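PDB 2ZIG: putative modification methylase from Thermus thermophilus, which probably transfers a methyl group from S-adenosyl-L-methionine to the N4 amino group of cytosine in DNA. Local coordinates for residues V41-T46 against D237-P242. Residues are numbered along the deposited sequence; the frame is centred on the assembly and turned at random.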
loop_
_atom_site.group_PDB
_atom_site.type_symbol
_atom_site.label_atom_id
_atom_site.label_comp_id
_atom_site.label_asym_id
_atom_site.label_seq_id
_atom_site.Cartn_x
_atom_site.Cartn_y
_atom_site.Cartn_z
ATOM N N VAL B 41 -19.815 2.057 -18.020
ATOM C CA VAL B 41 -18.505 2.696 -17.877
ATOM C C VAL B 41 -17.372 1.681 -17.980
ATOM O O VAL B 41 -17.437 0.601 -17.395
ATOM C CB VAL B 41 -18.402 3.450 -16.533
ATOM C CG1 VAL B 41 -16.981 3.954 -16.319
ATOM C CG2 VAL B 41 -19.376 4.616 -16.527
ATOM N N HIS B 42 -16.327 2.042 -18.716
ATOM C CA HIS B 42 -15.199 1.138 -18.926
ATOM C C HIS B 42 -14.035 1.296 -17.957
ATOM O O HIS B 42 -13.396 0.316 -17.589
ATOM C CB HIS B 42 -14.688 1.300 -20.356
ATOM C CG HIS B 42 -15.765 1.176 -21.385
ATOM N ND1 HIS B 42 -16.414 -0.014 -21.640
ATOM C CD2 HIS B 42 -16.354 2.104 -22.173
ATOM C CE1 HIS B 42 -17.358 0.188 -22.540
ATOM N NE2 HIS B 42 -17.344 1.464 -22.880
ATOM N N LEU B 43 -13.763 2.530 -17.554
ATOM C CA LEU B 43 -12.658 2.816 -16.651
ATOM C C LEU B 43 -12.945 4.035 -15.806
ATOM O O LEU B 43 -13.567 4.978 -16.268
ATOM C CB LEU B 43 -11.378 3.081 -17.452
ATOM C CG LEU B 43 -10.175 3.680 -16.711
ATOM C CD1 LEU B 43 -9.667 2.679 -15.688
ATOM C CD2 LEU B 43 -9.067 4.031 -17.705
ATOM N N VAL B 44 -12.472 4.006 -14.566
ATOM C CA VAL B 44 -12.621 5.132 -13.655
ATOM C C VAL B 44 -11.236 5.508 -13.101
ATOM O O VAL B 44 -10.504 4.661 -12.594
ATOM C CB VAL B 44 -13.535 4.780 -12.455
ATOM C CG1 VAL B 44 -13.629 5.966 -11.509
ATOM C CG2 VAL B 44 -14.919 4.374 -12.945
ATOM N N VAL B 45 -10.864 6.775 -13.217
ATOM C CA VAL B 45 -9.594 7.226 -12.666
ATOM C C VAL B 45 -9.962 8.396 -11.784
ATOM O O VAL B 45 -10.615 9.345 -12.237
ATOM C CB VAL B 45 -8.623 7.698 -13.754
ATOM C CG1 VAL B 45 -7.338 8.247 -13.109
ATOM C CG2 VAL B 45 -8.304 6.550 -14.686
ATOM N N THR B 46 -9.565 8.344 -10.521
ATOM C CA THR B 46 -9.914 9.439 -9.635
ATOM C C THR B 46 -9.095 9.482 -8.359
ATOM O O THR B 46 -8.367 8.552 -8.024
ATOM C CB THR B 46 -11.412 9.368 -9.253
ATOM O OG1 THR B 46 -11.775 10.531 -8.498
ATOM C CG2 THR B 46 -11.686 8.121 -8.420
ATOM N N ASP B 237 -13.865 4.194 -25.519
ATOM C CA ASP B 237 -14.408 3.820 -24.209
ATOM C C ASP B 237 -14.828 5.043 -23.397
ATOM O O ASP B 237 -14.444 6.176 -23.707
ATOM C CB ASP B 237 -13.379 3.057 -23.369
ATOM C CG ASP B 237 -13.124 1.652 -23.867
ATOM O OD1 ASP B 237 -13.884 1.158 -24.731
ATOM O OD2 ASP B 237 -12.158 1.034 -23.373
ATOM N N VAL B 238 -15.605 4.798 -22.347
ATOM C CA VAL B 238 -16.079 5.846 -21.453
ATOM C C VAL B 238 -15.200 5.852 -20.200
ATOM O O VAL B 238 -15.082 4.835 -19.509
ATOM C CB VAL B 238 -17.547 5.601 -21.014
ATOM C CG1 VAL B 238 -17.998 6.711 -20.065
ATOM C CG2 VAL B 238 -18.463 5.538 -22.241
ATOM N N VAL B 239 -14.580 6.994 -19.927
ATOM C CA VAL B 239 -13.714 7.149 -18.765
ATOM C C VAL B 239 -14.417 8.065 -17.776
ATOM O O VAL B 239 -14.805 9.185 -18.120
ATOM C CB VAL B 239 -12.347 7.767 -19.154
ATOM C CG1 VAL B 239 -11.495 7.999 -17.902
ATOM C CG2 VAL B 239 -11.614 6.843 -20.118
ATOM N N LEU B 240 -14.577 7.588 -16.548
ATOM C CA LEU B 240 -15.266 8.357 -15.526
ATOM C C LEU B 240 -14.425 8.756 -14.327
ATOM O O LEU B 240 -13.614 7.975 -13.845
ATOM C CB LEU B 240 -16.472 7.569 -15.014
ATOM C CG LEU B 240 -17.087 8.097 -13.712
ATOM C CD1 LEU B 240 -17.689 9.476 -13.948
ATOM C CD2 LEU B 240 -18.142 7.141 -13.220
ATOM N N ASP B 241 -14.630 9.985 -13.857
ATOM C CA ASP B 241 -13.963 10.484 -12.658
ATOM C C ASP B 241 -15.097 11.078 -11.808
ATOM O O ASP B 241 -15.646 12.126 -12.144
ATOM C CB ASP B 241 -12.943 11.581 -12.994
ATOM C CG ASP B 241 -12.121 12.003 -11.784
ATOM O OD1 ASP B 241 -12.620 11.866 -10.650
ATOM O OD2 ASP B 241 -10.977 12.483 -11.955
ATOM N N PRO B 242 -15.469 10.403 -10.708
ATOM C CA PRO B 242 -16.531 10.818 -9.781
ATOM C C PRO B 242 -16.200 12.083 -8.978
ATOM O O PRO B 242 -17.097 12.721 -8.410
ATOM C CB PRO B 242 -16.679 9.609 -8.857
ATOM C CG PRO B 242 -16.123 8.473 -9.644
ATOM C CD PRO B 242 -14.944 9.084 -10.323
#
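Thr46 reaches over to the Asp241 carboxylate, its OG1 donating to Asp241 OD1 at 2.7 Å from above the carboxylate plane, 39° out of it. With chi1 at -173°, the Asp241 carboxylate extends to the neighbouring strand; OD1 also accepts from Phe243 N, while OD2 is held by Thr249 OG1. With an alanine here, the hydroxyls of Thr46 and Thr249 and the amide of Phe243 would probably all lose their carboxylate partner. Beside this pair, Val44 CG1 packs 3.6 Å from Pro242 CD, and the Val44 and Leu240 side chains lie side by side, pointing the same way; helix 66-86 lies against this face. Leu43 and Val239 share the other face. At the far end the His42 and Asp237 side chains cross at about a right angle, ring and carboxylate planes 33° apart, with Asp237 OD1 over the rim of one ring face and salt-bridged to Arg180; Asp237 OD2 accepts from Phe234 N. Val238 O takes both His42 N and Leu43 N where the chain turns. Leu240 N to Leu43 O (2.8 Å) and Val45 N to Leu240 O continue a parallel ladder, joining central strands of the Rossmann-like methyltransferase sheet, whose Asp241-Pro242 end lies near the S-adenosyl-L-methionine-binding residues Ala29 and Thr248.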